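PDB 3CGX: putative nucleotide-diphospho-sugar transferase from Desulfovibrio desulfuricans subsp. desulfuricans, which probably transfers a sugar from a nucleotide-diphospho-sugar donor to an acceptor that is not known. Local coordinates for residues A[89-94]-A[106-111]; A[53-58]-A[101-106]; A[133-136]-A[142-145]; A[97-102]-A[151-156]. All blocks are in the same frame, centred on the assembly; numbering follows the deposited sequence.

Overall arrangement
The four contacts lie in one GT-A-like domain built round a mixed seven-stranded sheet. Contact 1 is central: its centre is about 9 Å from that of contact 2, 10 Å from contact 3 and 11 Å from contact 4. Contacts 1 and 2 share strand 105-109, and contacts 1 and 4 share helix 87-100. Contact 3 is the hairpin on the other side of strand 105-109, about 16 Å from contacts 2 and 4, centre to centre. Along the chain, contact 2 opens first, and contact 3 falls between the two segments of contact 4. Helix 87-100 thus ties the parallel strands to the region that follows the hairpin.

Contact 1: residues A[89-94]-A[106-111]; sequences ERMKHA and VVLMGS
This contact belongs to a beta-alpha-beta crossover, in which Met91 and Ala94 of helix 87-100 pack on Leu108 of strand 105-109. Met91, like Met109, is modelled as selenomethionine. The contact is small, buried and wholly apolar across the two segments. Both methyls of Leu108 touch the Met91 side chain. CD1 reaches the root of Met91, 3.7 Å from both its CA and its CB. CD2 meets the outer part of the same side chain, 3.9 Å from Met91 SE. The two side chains cross at about a right angle, so the leucine fork lies across the selenomethionine chain. Leu108 CG stands trans to its own backbone N (chi1 -177°), and the fork therefore extends toward the helix. Met91 bends at its third torsion (-69°), which carries its terminal methyl off toward the hairpin residue Tyr143. Ala94, one turn on, adds a looser touch, with CB 4.4 Å from Leu108 CD1. Phe10 of the neighbouring strand 5-11 also packs on both Met91 and Leu108. The outer side of the helix is polar. There Lys92 NZ makes a salt bridge to Glu89 OE2 at 3.3 Å, weak as a hydrogen bond, and a second one to Asp159. Met109 points away from this helix and packs on Met43 and Leu47 of helix 29-47. The strand is therefore covered by helices on both faces, an alpha/beta/alpha layering consistent with the Rossmann-like GT-A fold.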
loop_
_atom_site.group_PDB
_atom_site.type_symbol
_atom_site.label_atom_id
_atom_site.label_comp_id
_atom_site.label_asym_id
_atom_site.label_seq_id
_atom_site.Cartn_x
_atom_site.Cartn_y
_atom_site.Cartn_z
ATOM N N GLU A 89 -7.927 -13.127 1.365
ATOM C CA GLU A 89 -9.157 -13.005 2.175
ATOM C C GLU A 89 -9.273 -11.620 2.835
ATOM O O GLU A 89 -10.350 -11.025 2.876
ATOM C CB GLU A 89 -9.280 -14.124 3.240
ATOM C CG GLU A 89 -9.505 -15.520 2.606
ATOM C CD GLU A 89 -10.623 -15.520 1.539
ATOM O OE1 GLU A 89 -11.815 -15.485 1.921
ATOM O OE2 GLU A 89 -10.302 -15.553 0.314
ATOM N N ARG A 90 -8.151 -11.114 3.317
ATOM C CA ARG A 90 -8.123 -9.787 3.988
ATOM C C ARG A 90 -8.523 -8.685 3.008
ATOM O O ARG A 90 -9.316 -7.811 3.336
ATOM C CB ARG A 90 -6.746 -9.531 4.615
ATOM C CG ARG A 90 -6.516 -10.434 5.806
ATOM C CD ARG A 90 -5.112 -10.465 6.326
ATOM N NE ARG A 90 -5.118 -11.326 7.518
ATOM C CZ ARG A 90 -4.081 -11.510 8.328
ATOM N NH1 ARG A 90 -2.949 -10.887 8.109
ATOM N NH2 ARG A 90 -4.177 -12.330 9.365
HETATM N N MSE A 91 -8.008 -8.756 1.781
HETATM C CA MSE A 91 -8.341 -7.763 0.757
HETATM C C MSE A 91 -9.786 -7.881 0.297
HETATM O O MSE A 91 -10.502 -6.892 0.174
HETATM C CB MSE A 91 -7.406 -7.881 -0.444
HETATM C CG MSE A 91 -6.000 -7.457 -0.100
HETATM SE SE MSE A 91 -4.708 -7.253 -1.581
HETATM C CE MSE A 91 -4.515 -9.134 -2.072
ATOM N N LYS A 92 -10.206 -9.103 0.011
ATOM C CA LYS A 92 -11.596 -9.362 -0.383
ATOM C C LYS A 92 -12.585 -8.833 0.644
ATOM O O LYS A 92 -13.559 -8.129 0.310
ATOM C CB LYS A 92 -11.840 -10.874 -0.546
ATOM C CG LYS A 92 -13.169 -11.183 -1.160
ATOM C CD LYS A 92 -13.525 -12.631 -0.960
ATOM C CE LYS A 92 -12.516 -13.571 -1.554
ATOM N NZ LYS A 92 -13.027 -15.023 -1.411
ATOM N N HIS A 93 -12.316 -9.133 1.916
ATOM C CA HIS A 93 -13.208 -8.688 2.992
ATOM C C HIS A 93 -13.265 -7.152 3.150
ATOM O O HIS A 93 -14.342 -6.556 3.325
ATOM C CB HIS A 93 -12.834 -9.363 4.304
ATOM C CG HIS A 93 -13.036 -10.848 4.282
ATOM N ND1 HIS A 93 -12.321 -11.721 5.083
ATOM C CD2 HIS A 93 -13.837 -11.623 3.502
ATOM C CE1 HIS A 93 -12.709 -12.962 4.830
ATOM N NE2 HIS A 93 -13.614 -12.932 3.864
ATOM N N ALA A 94 -12.120 -6.502 3.015
ATOM C CA ALA A 94 -12.061 -5.043 3.182
ATOM C C ALA A 94 -12.815 -4.343 2.016
ATOM O O ALA A 94 -13.614 -3.420 2.204
ATOM C CB ALA A 94 -10.604 -4.572 3.284
ATOM N N VAL A 106 -13.682 1.925 -5.178
ATOM C CA VAL A 106 -12.783 1.607 -4.108
ATOM C C VAL A 106 -11.426 1.166 -4.620
ATOM O O VAL A 106 -11.334 0.346 -5.509
ATOM C CB VAL A 106 -13.376 0.458 -3.216
ATOM C CG1 VAL A 106 -12.422 0.100 -2.085
ATOM C CG2 VAL A 106 -14.752 0.847 -2.681
ATOM N N VAL A 107 -10.376 1.760 -4.055
ATOM C CA VAL A 107 -9.010 1.313 -4.331
ATOM C C VAL A 107 -8.361 0.840 -3.028
ATOM O O VAL A 107 -8.556 1.414 -1.953
ATOM C CB VAL A 107 -8.111 2.389 -5.078
ATOM C CG1 VAL A 107 -8.750 2.805 -6.455
ATOM C CG2 VAL A 107 -7.902 3.556 -4.235
ATOM N N LEU A 108 -7.627 -0.255 -3.134
ATOM C CA LEU A 108 -6.897 -0.811 -1.998
ATOM C C LEU A 108 -5.402 -0.784 -2.349
ATOM O O LEU A 108 -4.980 -1.236 -3.397
ATOM C CB LEU A 108 -7.428 -2.218 -1.676
ATOM C CG LEU A 108 -6.905 -3.027 -0.479
ATOM C CD1 LEU A 108 -7.895 -4.194 -0.170
ATOM C CD2 LEU A 108 -5.524 -3.547 -0.746
HETATM N N MSE A 109 -4.593 -0.241 -1.456
HETATM C CA MSE A 109 -3.185 -0.170 -1.693
HETATM C C MSE A 109 -2.383 -0.432 -0.468
HETATM O O MSE A 109 -2.865 -0.266 0.653
HETATM C CB MSE A 109 -2.867 1.221 -2.209
HETATM C CG MSE A 109 -3.039 2.325 -1.200
HETATM SE SE MSE A 109 -2.915 4.065 -2.184
HETATM C CE MSE A 109 -1.075 3.992 -2.730
ATOM N N GLY A 110 -1.138 -0.815 -0.695
ATOM C CA GLY A 110 -0.221 -1.114 0.388
ATOM C C GLY A 110 0.588 0.092 0.849
ATOM O O GLY A 110 0.436 1.214 0.353
ATOM N N SER A 111 1.481 -0.161 1.790
ATOM C CA SER A 111 2.181 0.925 2.445
ATOM C C SER A 111 3.703 0.848 2.307
ATOM O O SER A 111 4.431 1.427 3.127
ATOM C CB SER A 111 1.814 0.922 3.947
ATOM O OG SER A 111 1.809 -0.370 4.481
#

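Contact 2: residues A[53-58]-A[101-106]; sequences DLHICY and DGYDRV
Asp53 and His55 of strand 53-58 meet Tyr103, which lies in the turn between helix 87-100 and strand 105-109 of the Rossmann-like fold. Strand 5-11 runs between these two parallel strands, so the side chains meet across it, and Tyr103 rests on Cys6. Asp53 comes first. Its OD2 accepts a hydrogen bond from Tyr103 OH. The modelled length of 2.4 Å is very short, and its exact value is doubtful. OD2 sits at the edge of the tyrosine ring, in the ring plane. Ser3 N also bonds to OD2. Two residues on, His55 returns to the same side of the strand as Asp53 and turns a face of its ring to the edge of Tyr103. The pair is an offset edge-to-face contact, with centroids 5.8 Å apart and planes at 82°. Asp101 OD2 lies beside the imidazole, near its plane, but its stronger partner is Lys97. The turn that brings Tyr103 here passes through Gly102, whose positive phi belongs to a Schellman motif ending the helix. Tyr103 CG lies beside its own backbone N (chi1 -68°), which leans the ring toward strand 53-58. At its far end the ring stands almost upright on the Asp53 carboxylate, the two planes 88° apart.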
loop_
_atom_site.group_PDB
_atom_site.type_symbol
_atom_site.label_atom_id
_atom_site.label_comp_id
_atom_site.label_asym_id
_atom_site.label_seq_id
_atom_site.Cartn_x
_atom_site.Cartn_y
_atom_site.Cartn_z
ATOM N N ASP A 53 -12.802 9.035 0.843
ATOM C CA ASP A 53 -12.706 8.662 2.241
ATOM C C ASP A 53 -11.556 7.668 2.358
ATOM O O ASP A 53 -11.232 6.896 1.420
ATOM C CB ASP A 53 -13.996 7.997 2.752
ATOM C CG ASP A 53 -15.191 8.959 2.844
ATOM O OD1 ASP A 53 -15.007 10.194 2.812
ATOM O OD2 ASP A 53 -16.313 8.454 3.005
ATOM N N LEU A 54 -10.958 7.648 3.533
ATOM C CA LEU A 54 -9.819 6.762 3.776
ATOM C C LEU A 54 -10.039 5.857 4.979
ATOM O O LEU A 54 -10.452 6.295 6.043
ATOM C CB LEU A 54 -8.574 7.594 3.938
ATOM C CG LEU A 54 -7.282 6.893 4.354
ATOM C CD1 LEU A 54 -6.709 6.200 3.146
ATOM C CD2 LEU A 54 -6.291 7.925 4.938
ATOM N N HIS A 55 -9.849 4.564 4.749
ATOM C CA HIS A 55 -9.938 3.551 5.807
ATOM C C HIS A 55 -8.602 2.902 5.964
ATOM O O HIS A 55 -8.090 2.306 5.015
ATOM C CB HIS A 55 -10.947 2.485 5.451
ATOM C CG HIS A 55 -12.350 2.994 5.418
ATOM N ND1 HIS A 55 -13.440 2.167 5.385
ATOM C CD2 HIS A 55 -12.831 4.253 5.427
ATOM C CE1 HIS A 55 -14.537 2.899 5.388
ATOM N NE2 HIS A 55 -14.192 4.167 5.420
ATOM N N ILE A 56 -8.044 3.036 7.162
ATOM C CA ILE A 56 -6.757 2.478 7.466
ATOM C C ILE A 56 -6.962 1.078 8.031
ATOM O O ILE A 56 -7.544 0.875 9.114
ATOM C CB ILE A 56 -5.961 3.375 8.449
ATOM C CG1 ILE A 56 -5.732 4.782 7.859
ATOM C CG2 ILE A 56 -4.626 2.698 8.857
ATOM C CD1 ILE A 56 -5.256 5.814 8.890
ATOM N N CYS A 57 -6.507 0.091 7.265
ATOM C CA CYS A 57 -6.757 -1.337 7.561
ATOM C C CYS A 57 -5.479 -2.021 7.985
ATOM O O CYS A 57 -4.560 -2.192 7.172
ATOM C CB CYS A 57 -7.338 -2.030 6.315
ATOM S SG CYS A 57 -8.846 -1.305 5.672
ATOM N N TYR A 58 -5.414 -2.390 9.276
ATOM C CA TYR A 58 -4.217 -2.909 9.878
ATOM C C TYR A 58 -4.182 -4.419 10.129
ATOM O O TYR A 58 -5.179 -5.096 10.425
ATOM C CB TYR A 58 -3.929 -2.166 11.181
ATOM C CG TYR A 58 -4.972 -2.275 12.266
ATOM C CD1 TYR A 58 -4.983 -3.342 13.138
ATOM C CD2 TYR A 58 -5.945 -1.268 12.454
ATOM C CE1 TYR A 58 -5.889 -3.400 14.130
ATOM C CE2 TYR A 58 -6.864 -1.348 13.440
ATOM C CZ TYR A 58 -6.839 -2.414 14.271
ATOM O OH TYR A 58 -7.757 -2.500 15.301
ATOM N N ASP A 101 -20.823 -0.790 2.468
ATOM C CA ASP A 101 -20.999 0.505 3.124
ATOM C C ASP A 101 -21.587 1.516 2.148
ATOM O O ASP A 101 -22.009 2.592 2.550
ATOM C CB ASP A 101 -19.677 1.098 3.654
ATOM C CG ASP A 101 -19.100 0.344 4.860
ATOM O OD1 ASP A 101 -19.804 -0.525 5.422
ATOM O OD2 ASP A 101 -17.905 0.629 5.197
ATOM N N GLY A 102 -21.583 1.184 0.866
ATOM C CA GLY A 102 -22.194 2.065 -0.126
ATOM C C GLY A 102 -21.254 2.816 -1.055
ATOM O O GLY A 102 -21.712 3.636 -1.833
ATOM N N TYR A 103 -19.941 2.568 -0.990
ATOM C CA TYR A 103 -19.010 3.244 -1.921
ATOM C C TYR A 103 -19.209 2.742 -3.337
ATOM O O TYR A 103 -19.547 1.577 -3.555
ATOM C CB TYR A 103 -17.532 3.083 -1.478
ATOM C CG TYR A 103 -17.249 3.816 -0.216
ATOM C CD1 TYR A 103 -17.091 5.200 -0.227
ATOM C CD2 TYR A 103 -17.167 3.165 1.010
ATOM C CE1 TYR A 103 -16.824 5.907 0.920
ATOM C CE2 TYR A 103 -16.916 3.895 2.201
ATOM C CZ TYR A 103 -16.746 5.263 2.136
ATOM O OH TYR A 103 -16.475 6.030 3.261
ATOM N N ASP A 104 -19.023 3.635 -4.297
ATOM C CA ASP A 104 -19.132 3.314 -5.710
ATOM C C ASP A 104 -17.817 2.819 -6.291
ATOM O O ASP A 104 -17.787 2.014 -7.218
ATOM C CB ASP A 104 -19.543 4.546 -6.507
ATOM C CG ASP A 104 -19.641 4.257 -8.020
ATOM O OD1 ASP A 104 -20.398 3.328 -8.394
ATOM O OD2 ASP A 104 -18.960 4.956 -8.827
ATOM N N ARG A 105 -16.747 3.406 -5.810
ATOM C CA ARG A 105 -15.421 3.121 -6.319
ATOM C C ARG A 105 -14.465 2.998 -5.150
ATOM O O ARG A 105 -14.421 3.851 -4.282
ATOM C CB ARG A 105 -14.932 4.248 -7.227
ATOM C CG ARG A 105 -15.676 4.390 -8.578
ATOM C CD ARG A 105 -15.242 5.674 -9.242
ATOM N NE ARG A 105 -15.999 6.803 -8.718
ATOM C CZ ARG A 105 -15.538 8.030 -8.554
ATOM N NH1 ARG A 105 -14.288 8.328 -8.864
ATOM N NH2 ARG A 105 -16.345 8.964 -8.066
ATOM N N VAL A 106 -13.682 1.925 -5.178
ATOM C CA VAL A 106 -12.783 1.607 -4.108
ATOM C C VAL A 106 -11.426 1.166 -4.620
ATOM O O VAL A 106 -11.334 0.346 -5.509
ATOM C CB VAL A 106 -13.376 0.458 -3.216
ATOM C CG1 VAL A 106 -12.422 0.100 -2.085
ATOM C CG2 VAL A 106 -14.752 0.847 -2.681
#

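Contact 3: residues A[133-136]-A[142-145]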
loop_
_atom_site.group_PDB
_atom_site.type_symbol
_atom_site.label_atom_id
_atom_site.label_comp_id
_atom_site.label_asym_id
_atom_site.label_seq_id
_atom_site.Cartn_x
_atom_site.Cartn_y
_atom_site.Cartn_z
ATOM N N ALA A 133 -12.014 -2.175 -13.487
ATOM C CA ALA A 133 -10.960 -2.440 -12.508
ATOM C C ALA A 133 -9.685 -1.698 -12.834
ATOM O O ALA A 133 -9.481 -1.216 -13.946
ATOM C CB ALA A 133 -10.681 -3.948 -12.422
ATOM N N ALA A 134 -8.865 -1.557 -11.802
ATOM C CA ALA A 134 -7.559 -0.952 -11.883
ATOM C C ALA A 134 -6.540 -1.804 -11.098
ATOM O O ALA A 134 -6.859 -2.454 -10.093
ATOM C CB ALA A 134 -7.606 0.478 -11.336
ATOM N N ILE A 135 -5.311 -1.813 -11.574
ATOM C CA ILE A 135 -4.247 -2.605 -10.931
ATOM C C ILE A 135 -2.897 -1.952 -11.167
ATOM O O ILE A 135 -2.640 -1.442 -12.251
ATOM C CB ILE A 135 -4.266 -4.074 -11.441
ATOM C CG1 ILE A 135 -3.474 -4.980 -10.461
ATOM C CG2 ILE A 135 -3.783 -4.157 -12.958
ATOM C CD1 ILE A 135 -3.792 -6.494 -10.597
ATOM N N GLY A 136 -2.061 -1.903 -10.127
ATOM C CA GLY A 136 -0.740 -1.354 -10.266
ATOM C C GLY A 136 0.280 -2.451 -10.038
ATOM O O GLY A 136 0.344 -3.039 -8.941
ATOM N N GLY A 142 3.966 -8.936 -7.829
ATOM C CA GLY A 142 2.615 -8.761 -7.338
ATOM C C GLY A 142 2.072 -7.423 -7.792
ATOM O O GLY A 142 2.409 -6.935 -8.867
ATOM N N TYR A 143 1.227 -6.852 -6.955
ATOM C CA TYR A 143 0.611 -5.535 -7.228
ATOM C C TYR A 143 0.542 -4.687 -5.973
ATOM O O TYR A 143 0.366 -5.205 -4.888
ATOM C CB TYR A 143 -0.756 -5.700 -7.886
ATOM C CG TYR A 143 -1.786 -6.570 -7.194
ATOM C CD1 TYR A 143 -2.634 -6.041 -6.219
ATOM C CD2 TYR A 143 -1.934 -7.922 -7.531
ATOM C CE1 TYR A 143 -3.596 -6.833 -5.613
ATOM C CE2 TYR A 143 -2.920 -8.727 -6.927
ATOM C CZ TYR A 143 -3.753 -8.170 -5.977
ATOM O OH TYR A 143 -4.749 -8.920 -5.369
ATOM N N TYR A 144 0.712 -3.384 -6.144
ATOM C CA TYR A 144 0.731 -2.446 -5.052
ATOM C C TYR A 144 -0.623 -1.748 -4.878
ATOM O O TYR A 144 -0.883 -1.082 -3.863
ATOM C CB TYR A 144 1.824 -1.398 -5.259
ATOM C CG TYR A 144 1.619 -0.498 -6.482
ATOM C CD1 TYR A 144 0.762 0.635 -6.437
ATOM C CD2 TYR A 144 2.289 -0.747 -7.656
ATOM C CE1 TYR A 144 0.581 1.459 -7.534
ATOM C CE2 TYR A 144 2.099 0.085 -8.779
ATOM C CZ TYR A 144 1.273 1.195 -8.704
ATOM O OH TYR A 144 1.130 1.942 -9.857
ATOM N N LEU A 145 -1.461 -1.868 -5.900
ATOM C CA LEU A 145 -2.820 -1.317 -5.866
ATOM C C LEU A 145 -3.793 -2.175 -6.683
ATOM O O LEU A 145 -3.446 -2.709 -7.741
ATOM C CB LEU A 145 -2.840 0.143 -6.356
ATOM C CG LEU A 145 -4.170 0.942 -6.402
ATOM C CD1 LEU A 145 -3.907 2.477 -6.215
ATOM C CD2 LEU A 145 -5.024 0.647 -7.701
#
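Gly136 faces Tyr144 and Leu145 in the beta hairpin formed by strands 133-137 and 143-149, an antiparallel hairpin in the mixed GT-A-like sheet. Two backbone hydrogen bonds join the strands. Gly136 N donates to Leu145 O at 2.9 Å, with 162° at the hydrogen. Tyr144 N donates to Gly136 O at 2.8 Å and is more bent, at 150°. A CA-H...O contact of 3.3 Å from Ile135 CA to Leu145 O supplements them, so this carbonyl meets two residues in succession. The chain turns a corner at Tyr144.

Two CH-pi contacts follow. Ile135 CD1 lies over one face of the Tyr143 ring, 4.2 Å from its centroid, and Ile135 CG1 packs on Tyr143 CB. These two side chains cross at about a right angle. Helix 169-178 packs on both, through Thr172.

The second ring lies on bare backbone. Tyr144 CG is set between its own backbone N and carbonyl carbon (chi1 64°), which folds the ring back over Gly136. Tyr144 OH is held by Pro187 O and Tyr116 OH. With no side chain in between, Gly136 CA sits 3.8 Å from the centroid of the Tyr144 ring, shifted toward its rim.

Contact 4: residues A[97-102]-A[151-156]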
loop_
_atom_site.group_PDB
_atom_site.type_symbol
_atom_site.label_atom_id
_atom_site.label_comp_id
_atom_site.label_asym_id
_atom_site.label_seq_id
_atom_site.Cartn_x
_atom_site.Cartn_y
_atom_site.Cartn_z
ATOM N N LYS A 97 -16.579 -5.021 2.237
ATOM C CA LYS A 97 -17.156 -4.192 3.299
ATOM C C LYS A 97 -17.401 -2.761 2.844
ATOM O O LYS A 97 -18.439 -2.127 3.165
ATOM C CB LYS A 97 -16.233 -4.200 4.505
ATOM C CG LYS A 97 -16.516 -3.188 5.576
ATOM C CD LYS A 97 -17.672 -3.531 6.447
ATOM C CE LYS A 97 -17.639 -2.643 7.705
ATOM N NZ LYS A 97 -17.412 -1.188 7.407
ATOM N N ALA A 98 -16.436 -2.240 2.096
ATOM C CA ALA A 98 -16.516 -0.860 1.592
ATOM C C ALA A 98 -17.690 -0.715 0.620
ATOM O O ALA A 98 -18.450 0.252 0.677
ATOM C CB ALA A 98 -15.174 -0.401 0.967
ATOM N N PHE A 99 -17.881 -1.720 -0.215
ATOM C CA PHE A 99 -18.975 -1.704 -1.166
ATOM C C PHE A 99 -20.285 -1.850 -0.408
ATOM O O PHE A 99 -21.264 -1.212 -0.739
ATOM C CB PHE A 99 -18.823 -2.801 -2.234
ATOM C CG PHE A 99 -17.760 -2.492 -3.260
ATOM C CD1 PHE A 99 -17.757 -1.266 -3.917
ATOM C CD2 PHE A 99 -16.787 -3.406 -3.567
ATOM C CE1 PHE A 99 -16.816 -0.982 -4.837
ATOM C CE2 PHE A 99 -15.814 -3.105 -4.491
ATOM C CZ PHE A 99 -15.823 -1.895 -5.120
ATOM N N ASP A 100 -20.300 -2.717 0.595
ATOM C CA ASP A 100 -21.501 -2.871 1.454
ATOM C C ASP A 100 -21.843 -1.556 2.139
ATOM O O ASP A 100 -22.999 -1.252 2.388
ATOM C CB ASP A 100 -21.283 -3.925 2.537
ATOM C CG ASP A 100 -21.239 -5.331 1.993
ATOM O OD1 ASP A 100 -21.543 -5.540 0.793
ATOM O OD2 ASP A 100 -20.910 -6.233 2.792
ATOM N N ASP A 101 -20.823 -0.790 2.468
ATOM C CA ASP A 101 -20.999 0.505 3.124
ATOM C C ASP A 101 -21.587 1.516 2.148
ATOM O O ASP A 101 -22.009 2.592 2.550
ATOM C CB ASP A 101 -19.677 1.098 3.654
ATOM C CG ASP A 101 -19.100 0.344 4.860
ATOM O OD1 ASP A 101 -19.804 -0.525 5.422
ATOM O OD2 ASP A 101 -17.905 0.629 5.197
ATOM N N GLY A 102 -21.583 1.184 0.866
ATOM C CA GLY A 102 -22.194 2.065 -0.126
ATOM C C GLY A 102 -21.254 2.816 -1.055
ATOM O O GLY A 102 -21.712 3.636 -1.833
ATOM N N ASP A 151 -20.290 -2.175 -9.275
ATOM C CA ASP A 151 -21.094 -3.086 -10.080
ATOM C C ASP A 151 -20.226 -4.118 -10.806
ATOM O O ASP A 151 -20.721 -5.145 -11.269
ATOM C CB ASP A 151 -21.999 -2.295 -11.033
ATOM C CG ASP A 151 -23.072 -1.506 -10.291
ATOM O OD1 ASP A 151 -23.652 -2.048 -9.317
ATOM O OD2 ASP A 151 -23.339 -0.352 -10.685
ATOM N N SER A 152 -18.918 -3.902 -10.767
ATOM C CA SER A 152 -17.952 -4.777 -11.458
ATOM C C SER A 152 -17.088 -5.607 -10.494
ATOM O O SER A 152 -16.183 -6.356 -10.901
ATOM C CB SER A 152 -16.979 -3.931 -12.294
ATOM O OG SER A 152 -17.596 -3.419 -13.453
ATOM N N PHE A 153 -17.339 -5.442 -9.208
ATOM C CA PHE A 153 -16.504 -6.105 -8.229
ATOM C C PHE A 153 -16.523 -7.611 -8.452
ATOM O O PHE A 153 -17.572 -8.235 -8.497
ATOM C CB PHE A 153 -16.939 -5.759 -6.812
ATOM C CG PHE A 153 -16.117 -6.417 -5.760
ATOM C CD1 PHE A 153 -14.749 -6.496 -5.890
ATOM C CD2 PHE A 153 -16.705 -6.939 -4.622
ATOM C CE1 PHE A 153 -13.973 -7.084 -4.904
ATOM C CE2 PHE A 153 -15.935 -7.511 -3.650
ATOM C CZ PHE A 153 -14.565 -7.586 -3.791
ATOM N N CYS A 154 -15.316 -8.150 -8.529
ATOM C CA CYS A 154 -15.082 -9.560 -8.780
ATOM C C CYS A 154 -14.246 -10.143 -7.645
ATOM O O CYS A 154 -13.022 -10.210 -7.745
ATOM C CB CYS A 154 -14.353 -9.698 -10.114
ATOM S SG CYS A 154 -14.074 -11.376 -10.621
ATOM N N PRO A 155 -14.899 -10.529 -6.538
ATOM C CA PRO A 155 -14.096 -11.026 -5.386
ATOM C C PRO A 155 -13.278 -12.283 -5.693
ATOM O O PRO A 155 -12.290 -12.587 -5.026
ATOM C CB PRO A 155 -15.143 -11.290 -4.303
ATOM C CG PRO A 155 -16.508 -11.257 -4.996
ATOM C CD PRO A 155 -16.348 -10.492 -6.277
ATOM N N ASP A 156 -13.740 -13.032 -6.682
ATOM C CA ASP A 156 -13.059 -14.244 -7.134
ATOM C C ASP A 156 -11.597 -13.986 -7.532
ATOM O O ASP A 156 -10.765 -14.904 -7.527
ATOM C CB ASP A 156 -13.801 -14.864 -8.321
ATOM C CG ASP A 156 -15.058 -15.608 -7.896
ATOM O OD1 ASP A 156 -15.495 -15.488 -6.724
ATOM O OD2 ASP A 156 -15.603 -16.334 -8.746
#
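Phe99, in the last turn of helix 87-100, and Phe153, in the loop after strand 143-149, mark the closest backbone approach, with 8.7 Å between their CA atoms. Their two side chains bridge the gap. The rings are inclined at 44° with centroids 5.1 Å apart, an oblique pair that is neither a stack nor an edge-to-face contact. Phe99 touches with its CD2 and CE2 atoms. Its CE2 lies over a face of the Phe153 ring, toward the rim, and is 3.6 Å from Phe153 CG. Phe99 CD2 follows at 3.7 Å from Phe153 CD2. Phe153 extends toward the helix because its CG is trans to its backbone N (chi1 180°). Pro155 CD lies over the centre of its other face, 3.9 Å above the plane. The phenyl is thus sandwiched between Phe99 and the proline of its own loop. The helix end has its own bonds. Gly102 N bonds to Phe99 O, and Lys150 NZ bonds to the same oxygen. Asp101 OD2 receives Lys97 NZ on its syn lone pair, in a salt bridge of 2.9 Å. Around the pair, Phe148 of strand 143-149 packs on Phe99 and meets Phe153 edge-to-face. Val106 of strand 105-109 also touches Phe99, and Met95 of helix 87-100 reaches Phe153. The loop is so joined to the helix end beside two neighbouring strands.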